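Local coordinates for SufE-like protein 1, chloroplastic/mitochondrial (Arabidopsis thaliana, PDB 4PUI) that activates the cysteine desulfurase NFS2 to supply sulfur for iron-sulfur clusters, the part described here being its C-terminal BolA domain, at residues 3-14 with 46-54; 65-73 with 85-95. One frame throughout, in Å; residues are numbered along the deposited sequence.

From the N terminus the chain forms helix 5-18 and then, by way of strand 22-27, reaches strand 49-55. There contact 1 (3-14 with 46-54) closes the first loop by packing that helix on the middle strand of a three-stranded mixed sheet. The chain continues into helix 64-74 and returns through helix 76-79 to strand 85-91, where contact 2 (65-73 with 85-95) closes a second, shorter loop. The two loops follow one another and neither nest nor cross. They are joined because strands 49-55 and 85-91 are parallel neighbours: L52 N lies 2.8 Å from S87 O, a probable hydrogen bond. The two helices also touch, I71 lying against L14.

Contact 1 (3-14 with 46-54); sequences LGSRGMRIREKL and GETHFNLRI
The first turn of helix 5-18 is held by the buried carboxylate of E47, which lies at the helix end where backbone N-H groups have no partner within the helix. OE1 accepts from R6 N (2.9 Å, 163°) on its syn side, though 27° out of the carboxylate plane, and OE2 accepts from G7 N at 2.9 Å from above that plane. With CG anti to its backbone N (chi1 166°) and a bend at chi3, R6 turns NH1 to give a hydrogen bond to E47 O, 2.9 Å away, while NE forms a salt bridge with E78. Were E47 replaced by an alanine, the N-H groups of R6 and G7 would probably lose their acceptor and the helix start be less firmly tied to the loop that leads into strand 49-55. G7 CA approaches F50 CE2 at 3.6 Å. Further along, I10 CD1 sits over a face of the F50 ring in a CH-pi contact, 4.0 Å from the centroid, and L14 CD1 meets I54 CD1 at 4.0 Å. Outside the two segments, F50 and L52 also touch V25 of strand 22-27 and L86 of strand 85-91, and L14, L52 and I54 pack on I71 of helix 64-74.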
loop_
_atom_site.group_PDB
_atom_site.type_symbol
_atom_site.label_atom_id
_atom_site.label_comp_id
_atom_site.label_asym_id
_atom_site.label_seq_id
_atom_site.Cartn_x
_atom_site.Cartn_y
_atom_site.Cartn_z
ATOM N N LEU A 3 -12.179 4.859 -4.674
ATOM C CA LEU A 3 -11.694 4.673 -3.317
ATOM C C LEU A 3 -12.353 5.645 -2.352
ATOM O O LEU A 3 -12.763 6.735 -2.741
ATOM C CB LEU A 3 -10.177 4.864 -3.271
ATOM C CG LEU A 3 -9.343 3.834 -4.028
ATOM C CD1 LEU A 3 -7.883 4.260 -4.030
ATOM C CD2 LEU A 3 -9.504 2.470 -3.386
ATOM N N GLY A 4 -12.453 5.242 -1.092
ATOM C CA GLY A 4 -12.923 6.120 -0.043
ATOM C C GLY A 4 -11.796 7.022 0.420
ATOM O O GLY A 4 -10.712 7.033 -0.154
ATOM N N SER A 5 -12.045 7.790 1.470
ATOM C CA SER A 5 -11.058 8.763 1.933
ATOM C C SER A 5 -9.707 8.168 2.341
ATOM O O SER A 5 -8.666 8.724 1.995
ATOM C CB SER A 5 -11.645 9.589 3.075
ATOM O OG SER A 5 -12.109 8.737 4.104
ATOM N N ARG A 6 -9.708 7.053 3.071
ATOM C CA ARG A 6 -8.444 6.409 3.451
ATOM C C ARG A 6 -7.706 5.879 2.220
ATOM O O ARG A 6 -6.499 6.069 2.096
ATOM C CB ARG A 6 -8.642 5.249 4.441
ATOM C CG ARG A 6 -7.401 4.361 4.572
ATOM C CD ARG A 6 -7.456 3.407 5.775
ATOM N NE ARG A 6 -7.473 4.167 7.014
ATOM C CZ ARG A 6 -8.394 4.060 7.962
ATOM N NH1 ARG A 6 -9.383 3.186 7.847
ATOM N NH2 ARG A 6 -8.312 4.826 9.042
ATOM N N GLY A 7 -8.426 5.203 1.330
ATOM C CA GLY A 7 -7.826 4.684 0.103
ATOM C C GLY A 7 -7.123 5.788 -0.675
ATOM O O GLY A 7 -6.021 5.601 -1.190
ATOM N N MET A 8 -7.770 6.945 -0.764
ATOM C CA MET A 8 -7.196 8.083 -1.473
ATOM C C MET A 8 -5.932 8.582 -0.777
ATOM O O MET A 8 -4.934 8.898 -1.438
ATOM C CB MET A 8 -8.227 9.209 -1.625
ATOM C CG MET A 8 -9.359 8.863 -2.567
ATOM S SD MET A 8 -8.734 8.338 -4.189
ATOM C CE MET A 8 -8.300 9.907 -4.930
ATOM N N ARG A 9 -5.965 8.642 0.555
ATOM C CA ARG A 9 -4.772 9.032 1.304
ATOM C C ARG A 9 -3.613 8.060 1.100
ATOM O O ARG A 9 -2.459 8.490 0.975
ATOM C CB ARG A 9 -5.062 9.146 2.809
ATOM C CG ARG A 9 -5.896 10.327 3.189
ATOM C CD ARG A 9 -5.862 10.559 4.703
ATOM N NE ARG A 9 -6.280 9.391 5.470
ATOM C CZ ARG A 9 -7.521 9.180 5.891
ATOM N NH1 ARG A 9 -8.470 10.050 5.604
ATOM N NH2 ARG A 9 -7.819 8.094 6.594
ATOM N N ILE A 10 -3.921 6.759 1.088
ATOM C CA ILE A 10 -2.903 5.727 0.890
ATOM C C ILE A 10 -2.276 5.890 -0.490
ATOM O O ILE A 10 -1.053 5.903 -0.621
ATOM C CB ILE A 10 -3.499 4.306 1.052
ATOM C CG1 ILE A 10 -3.807 4.011 2.527
ATOM C CG2 ILE A 10 -2.556 3.235 0.488
ATOM C CD1 ILE A 10 -4.578 2.701 2.713
ATOM N N ARG A 11 -3.108 6.053 -1.508
ATOM C CA ARG A 11 -2.601 6.243 -2.866
ATOM C C ARG A 11 -1.719 7.494 -2.948
ATOM O O ARG A 11 -0.641 7.467 -3.528
ATOM C CB ARG A 11 -3.753 6.336 -3.865
ATOM C CG ARG A 11 -3.308 6.760 -5.256
ATOM C CD ARG A 11 -4.398 6.555 -6.295
ATOM N NE ARG A 11 -4.391 5.201 -6.829
ATOM C CZ ARG A 11 -3.548 4.768 -7.768
ATOM N NH1 ARG A 11 -2.623 5.580 -8.280
ATOM N NH2 ARG A 11 -3.626 3.516 -8.196
ATOM N N GLU A 12 -2.167 8.591 -2.353
ATOM C CA GLU A 12 -1.392 9.830 -2.444
ATOM C C GLU A 12 -0.046 9.730 -1.716
ATOM O O GLU A 12 0.971 10.258 -2.192
ATOM C CB GLU A 12 -2.211 11.019 -1.933
ATOM C CG GLU A 12 -3.219 11.518 -2.954
ATOM C CD GLU A 12 -4.224 12.491 -2.374
ATOM O OE1 GLU A 12 -3.842 13.272 -1.476
ATOM O OE2 GLU A 12 -5.395 12.472 -2.820
ATOM N N LYS A 13 -0.045 9.061 -0.570
ATOM C CA LYS A 13 1.176 8.895 0.216
ATOM C C LYS A 13 2.198 8.063 -0.563
ATOM O O LYS A 13 3.377 8.403 -0.619
ATOM C CB LYS A 13 0.863 8.237 1.558
ATOM C CG LYS A 13 2.079 7.984 2.463
ATOM C CD LYS A 13 2.703 9.280 2.949
ATOM C CE LYS A 13 3.857 9.022 3.906
ATOM N NZ LYS A 13 3.462 9.126 5.340
ATOM N N LEU A 14 1.744 6.972 -1.162
ATOM C CA LEU A 14 2.664 6.127 -1.915
ATOM C C LEU A 14 3.172 6.817 -3.171
ATOM O O LEU A 14 4.343 6.666 -3.526
ATOM C CB LEU A 14 2.005 4.799 -2.266
ATOM C CG LEU A 14 1.562 3.995 -1.042
ATOM C CD1 LEU A 14 0.764 2.781 -1.472
ATOM C CD2 LEU A 14 2.755 3.583 -0.184
ATOM N N GLY A 46 -15.716 0.168 6.068
ATOM C CA GLY A 46 -14.731 0.598 7.039
ATOM C C GLY A 46 -13.346 0.967 6.553
ATOM O O GLY A 46 -12.571 1.533 7.316
ATOM N N GLU A 47 -13.027 0.655 5.300
ATOM C CA GLU A 47 -11.674 0.842 4.782
ATOM C C GLU A 47 -10.652 0.220 5.717
ATOM O O GLU A 47 -9.701 0.870 6.127
ATOM C CB GLU A 47 -11.353 2.328 4.551
ATOM C CG GLU A 47 -12.324 3.029 3.605
ATOM C CD GLU A 47 -11.779 4.350 3.086
ATOM O OE1 GLU A 47 -12.032 5.381 3.730
ATOM O OE2 GLU A 47 -11.088 4.351 2.042
ATOM N N THR A 48 -10.852 -1.056 6.036
ATOM C CA THR A 48 -10.008 -1.752 6.997
ATOM C C THR A 48 -8.960 -2.632 6.323
ATOM O O THR A 48 -7.944 -2.957 6.928
ATOM C CB THR A 48 -10.857 -2.663 7.892
ATOM O OG1 THR A 48 -11.621 -3.542 7.063
ATOM C CG2 THR A 48 -11.798 -1.838 8.750
ATOM N N HIS A 49 -9.206 -3.014 5.072
ATOM C CA HIS A 49 -8.320 -3.931 4.368
ATOM C C HIS A 49 -8.070 -3.485 2.936
ATOM O O HIS A 49 -9.013 -3.232 2.190
ATOM C CB HIS A 49 -8.925 -5.336 4.350
ATOM C CG HIS A 49 -9.015 -5.970 5.701
ATOM N ND1 HIS A 49 -9.941 -5.584 6.644
ATOM C CD2 HIS A 49 -8.290 -6.963 6.272
ATOM C CE1 HIS A 49 -9.785 -6.309 7.737
ATOM N NE2 HIS A 49 -8.786 -7.151 7.538
ATOM N N PHE A 50 -6.799 -3.395 2.556
ATOM C CA PHE A 50 -6.439 -3.061 1.184
ATOM C C PHE A 50 -5.410 -4.035 0.640
ATOM O O PHE A 50 -4.588 -4.560 1.389
ATOM C CB PHE A 50 -5.857 -1.651 1.087
ATOM C CG PHE A 50 -6.849 -0.561 1.378
ATOM C CD1 PHE A 50 -7.151 -0.202 2.681
ATOM C CD2 PHE A 50 -7.479 0.108 0.333
ATOM C CE1 PHE A 50 -8.081 0.807 2.943
ATOM C CE2 PHE A 50 -8.395 1.118 0.580
ATOM C CZ PHE A 50 -8.698 1.471 1.895
ATOM N N ASN A 51 -5.479 -4.272 -0.666
ATOM C CA ASN A 51 -4.396 -4.920 -1.391
ATOM C C ASN A 51 -3.617 -3.834 -2.107
ATOM O O ASN A 51 -4.208 -2.992 -2.781
ATOM C CB ASN A 51 -4.923 -5.922 -2.433
ATOM C CG ASN A 51 -5.651 -7.108 -1.808
ATOM O OD1 ASN A 51 -5.343 -7.516 -0.690
ATOM N ND2 ASN A 51 -6.613 -7.668 -2.536
ATOM N N LEU A 52 -2.293 -3.853 -1.964
ATOM C CA LEU A 52 -1.426 -2.894 -2.648
ATOM C C LEU A 52 -0.494 -3.618 -3.625
ATOM O O LEU A 52 0.126 -4.617 -3.263
ATOM C CB LEU A 52 -0.558 -2.167 -1.638
ATOM C CG LEU A 52 -1.256 -1.446 -0.491
ATOM C CD1 LEU A 52 -0.239 -0.765 0.420
ATOM C CD2 LEU A 52 -2.239 -0.424 -1.035
ATOM N N ARG A 53 -0.396 -3.111 -4.852
ATOM C CA ARG A 53 0.637 -3.572 -5.771
ATOM C C ARG A 53 1.438 -2.354 -6.190
ATOM O O ARG A 53 0.890 -1.413 -6.763
ATOM C CB ARG A 53 0.048 -4.266 -6.999
ATOM C CG ARG A 53 1.123 -4.809 -7.962
ATOM C CD ARG A 53 0.489 -5.374 -9.218
ATOM N NE ARG A 53 1.448 -5.968 -10.149
ATOM C CZ ARG A 53 2.083 -5.285 -11.092
ATOM N NH1 ARG A 53 1.884 -3.985 -11.203
ATOM N NH2 ARG A 53 2.922 -5.902 -11.926
ATOM N N ILE A 54 2.727 -2.359 -5.864
ATOM C CA ILE A 54 3.574 -1.194 -6.094
ATOM C C ILE A 54 4.806 -1.595 -6.867
ATOM O O ILE A 54 5.544 -2.468 -6.430
ATOM C CB ILE A 54 4.044 -0.592 -4.760
ATOM C CG1 ILE A 54 2.868 -0.512 -3.792
ATOM C CG2 ILE A 54 4.729 0.793 -4.967
ATOM C CD1 ILE A 54 3.273 -0.175 -2.361
HETATM O O HOH W 1 -11.380 2.792 0.080
#

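Contact 2 (65-73 with 85-95); sequences VKRHRLIYD and ALSIVAKTPAE
R67 runs from helix 64-74 along the end of strand 85-91, its CB resting against A90 CB at 3.9 Å. CG stands beside the backbone N, anti to the carbonyl carbon (chi1 -66°), and from there the chain is extended to NE, which carries the guanidinium past the strand to the C-terminal turn. CD passes A90 O at 3.6 Å, and NE donates a hydrogen bond to K62 O. NH1 has two acceptors, both near the guanidinium plane: A90 O at 2.9 Å, and E95 OE1 at 2.8 Å, almost straight (179°). NH2 completes the end-on salt bridge by donating to E95 OE2 at 2.9 Å, and the nearly coplanar pairing fixes the rotation of both groups. T92 N also donates to E95 OE1, from above the carboxylate plane, and thereby ties the 3-10 turn at 93-95 back to the strand's end. Helix 64-74, followed by the short helix 76-79, makes the beta-alpha-beta crossover between the parallel neighbours 49-55 and 85-91 of the BolA fold; the axis of helix 65-73 makes 119° with that of strand 85-91, N-to-C directions compared. Towards the start of that strand, I88 CD1 fits among three side chains of the helix: it presses on I71 CG2 at 3.6 Å, reaches the edge of the Y72 ring at CD1 (3.8 Å), and touches H68 CD2. The Y72 and L86 side chains run past each other in opposite directions, Y72 CE1 4.0 Å from L86 CB, while I71 touches L52 and I54 of strand 49-55.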
loop_
_atom_site.group_PDB
_atom_site.type_symbol
_atom_site.label_atom_id
_atom_site.label_comp_id
_atom_site.label_asym_id
_atom_site.label_seq_id
_atom_site.Cartn_x
_atom_site.Cartn_y
_atom_site.Cartn_z
ATOM N N VAL A 65 10.821 -8.632 2.975
ATOM C CA VAL A 65 10.353 -8.163 4.284
ATOM C C VAL A 65 10.719 -6.699 4.528
ATOM O O VAL A 65 9.936 -5.943 5.139
ATOM C CB VAL A 65 10.817 -9.090 5.437
ATOM C CG1 VAL A 65 12.322 -8.986 5.652
ATOM C CG2 VAL A 65 10.046 -8.780 6.711
ATOM N N LYS A 66 11.883 -6.265 4.035
ATOM C CA LYS A 66 12.216 -4.848 4.133
ATOM C C LYS A 66 11.246 -3.962 3.346
ATOM O O LYS A 66 10.913 -2.862 3.788
ATOM C CB LYS A 66 13.649 -4.576 3.677
ATOM C CG LYS A 66 14.711 -4.975 4.689
ATOM C CD LYS A 66 16.079 -4.503 4.197
ATOM C CE LYS A 66 17.222 -5.169 4.939
ATOM N NZ LYS A 66 17.304 -4.706 6.341
ATOM N N ARG A 67 10.808 -4.436 2.181
ATOM C CA ARG A 67 9.858 -3.690 1.356
ATOM C C ARG A 67 8.537 -3.586 2.092
ATOM O O ARG A 67 7.925 -2.525 2.140
ATOM C CB ARG A 67 9.660 -4.374 -0.000
ATOM C CG ARG A 67 10.917 -4.345 -0.864
ATOM C CD ARG A 67 10.714 -5.168 -2.138
ATOM N NE ARG A 67 11.986 -5.361 -2.824
ATOM C CZ ARG A 67 12.092 -5.778 -4.082
ATOM N NH1 ARG A 67 10.997 -6.035 -4.777
ATOM N NH2 ARG A 67 13.295 -5.926 -4.641
ATOM N N HIS A 68 8.120 -4.703 2.679
ATOM C CA HIS A 68 6.894 -4.782 3.461
ATOM C C HIS A 68 6.924 -3.758 4.582
ATOM O O HIS A 68 5.985 -2.979 4.754
ATOM C CB HIS A 68 6.793 -6.187 4.054
ATOM C CG HIS A 68 5.535 -6.443 4.822
ATOM N ND1 HIS A 68 5.427 -6.190 6.173
ATOM C CD2 HIS A 68 4.341 -6.952 4.435
ATOM C CE1 HIS A 68 4.211 -6.512 6.582
ATOM N NE2 HIS A 68 3.532 -6.977 5.550
ATOM N N ARG A 69 8.020 -3.756 5.330
ATOM C CA ARG A 69 8.128 -2.905 6.514
ATOM C C ARG A 69 8.225 -1.435 6.141
ATOM O O ARG A 69 7.771 -0.568 6.905
ATOM C CB ARG A 69 9.332 -3.331 7.359
ATOM C CG ARG A 69 9.098 -4.638 8.087
ATOM C CD ARG A 69 10.374 -5.216 8.669
ATOM N NE ARG A 69 10.118 -6.457 9.394
ATOM C CZ ARG A 69 11.068 -7.293 9.790
ATOM N NH1 ARG A 69 12.336 -7.030 9.526
ATOM N NH2 ARG A 69 10.743 -8.402 10.441
ATOM N N LEU A 70 8.828 -1.160 4.984
ATOM C CA LEU A 70 8.928 0.197 4.447
ATOM C C LEU A 70 7.541 0.775 4.203
ATOM O O LEU A 70 7.253 1.923 4.564
ATOM C CB LEU A 70 9.725 0.171 3.129
ATOM C CG LEU A 70 10.029 1.447 2.333
ATOM C CD1 LEU A 70 11.207 1.183 1.423
ATOM C CD2 LEU A 70 8.879 1.936 1.479
ATOM N N ILE A 71 6.685 -0.028 3.581
ATOM C CA ILE A 71 5.320 0.386 3.289
ATOM C C ILE A 71 4.518 0.567 4.583
ATOM O O ILE A 71 3.774 1.540 4.737
ATOM C CB ILE A 71 4.625 -0.629 2.369
ATOM C CG1 ILE A 71 5.353 -0.714 1.024
ATOM C CG2 ILE A 71 3.154 -0.258 2.170
ATOM C CD1 ILE A 71 5.417 0.591 0.320
ATOM N N TYR A 72 4.682 -0.366 5.513
ATOM C CA TYR A 72 4.006 -0.261 6.797
ATOM C C TYR A 72 4.430 1.033 7.502
ATOM O O TYR A 72 3.600 1.737 8.087
ATOM C CB TYR A 72 4.312 -1.481 7.667
ATOM C CG TYR A 72 3.191 -2.493 7.685
ATOM C CD1 TYR A 72 2.758 -3.114 6.516
ATOM C CD2 TYR A 72 2.546 -2.796 8.869
ATOM C CE1 TYR A 72 1.714 -4.032 6.548
ATOM C CE2 TYR A 72 1.519 -3.699 8.908
ATOM C CZ TYR A 72 1.104 -4.310 7.753
ATOM O OH TYR A 72 0.070 -5.206 7.837
ATOM N N ASP A 73 5.713 1.367 7.420
ATOM C CA ASP A 73 6.197 2.596 8.055
ATOM C C ASP A 73 5.562 3.839 7.434
ATOM O O ASP A 73 5.168 4.773 8.140
ATOM C CB ASP A 73 7.724 2.669 7.966
ATOM C CG ASP A 73 8.274 4.013 8.406
ATOM O OD1 ASP A 73 8.182 4.317 9.601
ATOM O OD2 ASP A 73 8.806 4.765 7.557
ATOM N N ALA A 85 -5.315 -4.241 7.924
ATOM C CA ALA A 85 -4.381 -5.098 7.200
ATOM C C ALA A 85 -4.056 -4.557 5.827
ATOM O O ALA A 85 -4.916 -3.998 5.146
ATOM C CB ALA A 85 -4.944 -6.501 7.083
ATOM N N LEU A 86 -2.805 -4.740 5.425
ATOM C CA LEU A 86 -2.388 -4.451 4.063
ATOM C C LEU A 86 -1.771 -5.704 3.460
ATOM O O LEU A 86 -0.867 -6.298 4.046
ATOM C CB LEU A 86 -1.353 -3.330 4.023
ATOM C CG LEU A 86 -1.818 -1.942 4.447
ATOM C CD1 LEU A 86 -0.618 -1.053 4.730
ATOM C CD2 LEU A 86 -2.706 -1.350 3.374
ATOM N N SER A 87 -2.247 -6.080 2.286
ATOM C CA SER A 87 -1.629 -7.168 1.542
ATOM C C SER A 87 -0.720 -6.560 0.464
ATOM O O SER A 87 -1.203 -5.939 -0.478
ATOM C CB SER A 87 -2.705 -8.046 0.914
ATOM O OG SER A 87 -2.131 -9.043 0.092
ATOM N N ILE A 88 0.586 -6.758 0.600
ATOM C CA ILE A 88 1.553 -5.996 -0.186
ATOM C C ILE A 88 2.266 -6.835 -1.248
ATOM O O ILE A 88 2.791 -7.900 -0.947
ATOM C CB ILE A 88 2.586 -5.354 0.734
ATOM C CG1 ILE A 88 1.898 -4.331 1.641
ATOM C CG2 ILE A 88 3.724 -4.705 -0.083
ATOM C CD1 ILE A 88 2.759 -3.824 2.770
ATOM N N VAL A 89 2.256 -6.350 -2.491
ATOM C CA VAL A 89 3.138 -6.866 -3.535
ATOM C C VAL A 89 4.001 -5.680 -3.911
ATOM O O VAL A 89 3.481 -4.638 -4.297
ATOM C CB VAL A 89 2.367 -7.381 -4.774
ATOM C CG1 VAL A 89 3.338 -7.714 -5.919
ATOM C CG2 VAL A 89 1.559 -8.620 -4.415
ATOM N N ALA A 90 5.307 -5.823 -3.735
ATOM C CA ALA A 90 6.234 -4.726 -3.977
ATOM C C ALA A 90 7.362 -5.208 -4.868
ATOM O O ALA A 90 8.153 -6.075 -4.466
ATOM C CB ALA A 90 6.793 -4.199 -2.663
ATOM N N LYS A 91 7.435 -4.649 -6.070
ATOM C CA LYS A 91 8.421 -5.074 -7.057
ATOM C C LYS A 91 9.183 -3.892 -7.605
ATOM O O LYS A 91 8.696 -2.767 -7.603
ATOM C CB LYS A 91 7.735 -5.779 -8.223
ATOM C CG LYS A 91 6.830 -6.913 -7.794
ATOM C CD LYS A 91 6.267 -7.662 -8.991
ATOM C CE LYS A 91 5.576 -8.928 -8.519
ATOM N NZ LYS A 91 5.869 -10.088 -9.404
ATOM N N THR A 92 10.373 -4.152 -8.118
ATOM C CA THR A 92 11.071 -3.125 -8.888
ATOM C C THR A 92 10.665 -3.266 -10.354
ATOM O O THR A 92 10.140 -4.305 -10.752
ATOM C CB THR A 92 12.585 -3.292 -8.778
ATOM O OG1 THR A 92 12.947 -4.551 -9.342
ATOM C CG2 THR A 92 13.016 -3.271 -7.320
ATOM N N PRO A 93 10.885 -2.217 -11.161
ATOM C CA PRO A 93 10.560 -2.370 -12.582
ATOM C C PRO A 93 11.291 -3.562 -13.211
ATOM O O PRO A 93 10.730 -4.240 -14.077
ATOM C CB PRO A 93 11.036 -1.046 -13.181
ATOM C CG PRO A 93 10.821 -0.056 -12.069
ATOM C CD PRO A 93 11.190 -0.816 -10.812
ATOM N N ALA A 94 12.512 -3.837 -12.754
ATOM C CA ALA A 94 13.310 -4.931 -13.323
ATOM C C ALA A 94 12.719 -6.311 -13.044
ATOM O O ALA A 94 13.058 -7.294 -13.707
ATOM C CB ALA A 94 14.746 -4.854 -12.816
ATOM N N GLU A 95 11.829 -6.378 -12.060
ATOM C CA GLU A 95 11.277 -7.652 -11.600
ATOM C C GLU A 95 9.938 -8.048 -12.232
ATOM O O GLU A 95 9.453 -9.163 -12.022
ATOM C CB GLU A 95 11.135 -7.638 -10.072
ATOM C CG GLU A 95 12.456 -7.641 -9.342
ATOM C CD GLU A 95 12.318 -7.304 -7.875
ATOM O OE1 GLU A 95 11.200 -6.938 -7.438
ATOM O OE2 GLU A 95 13.339 -7.405 -7.170
#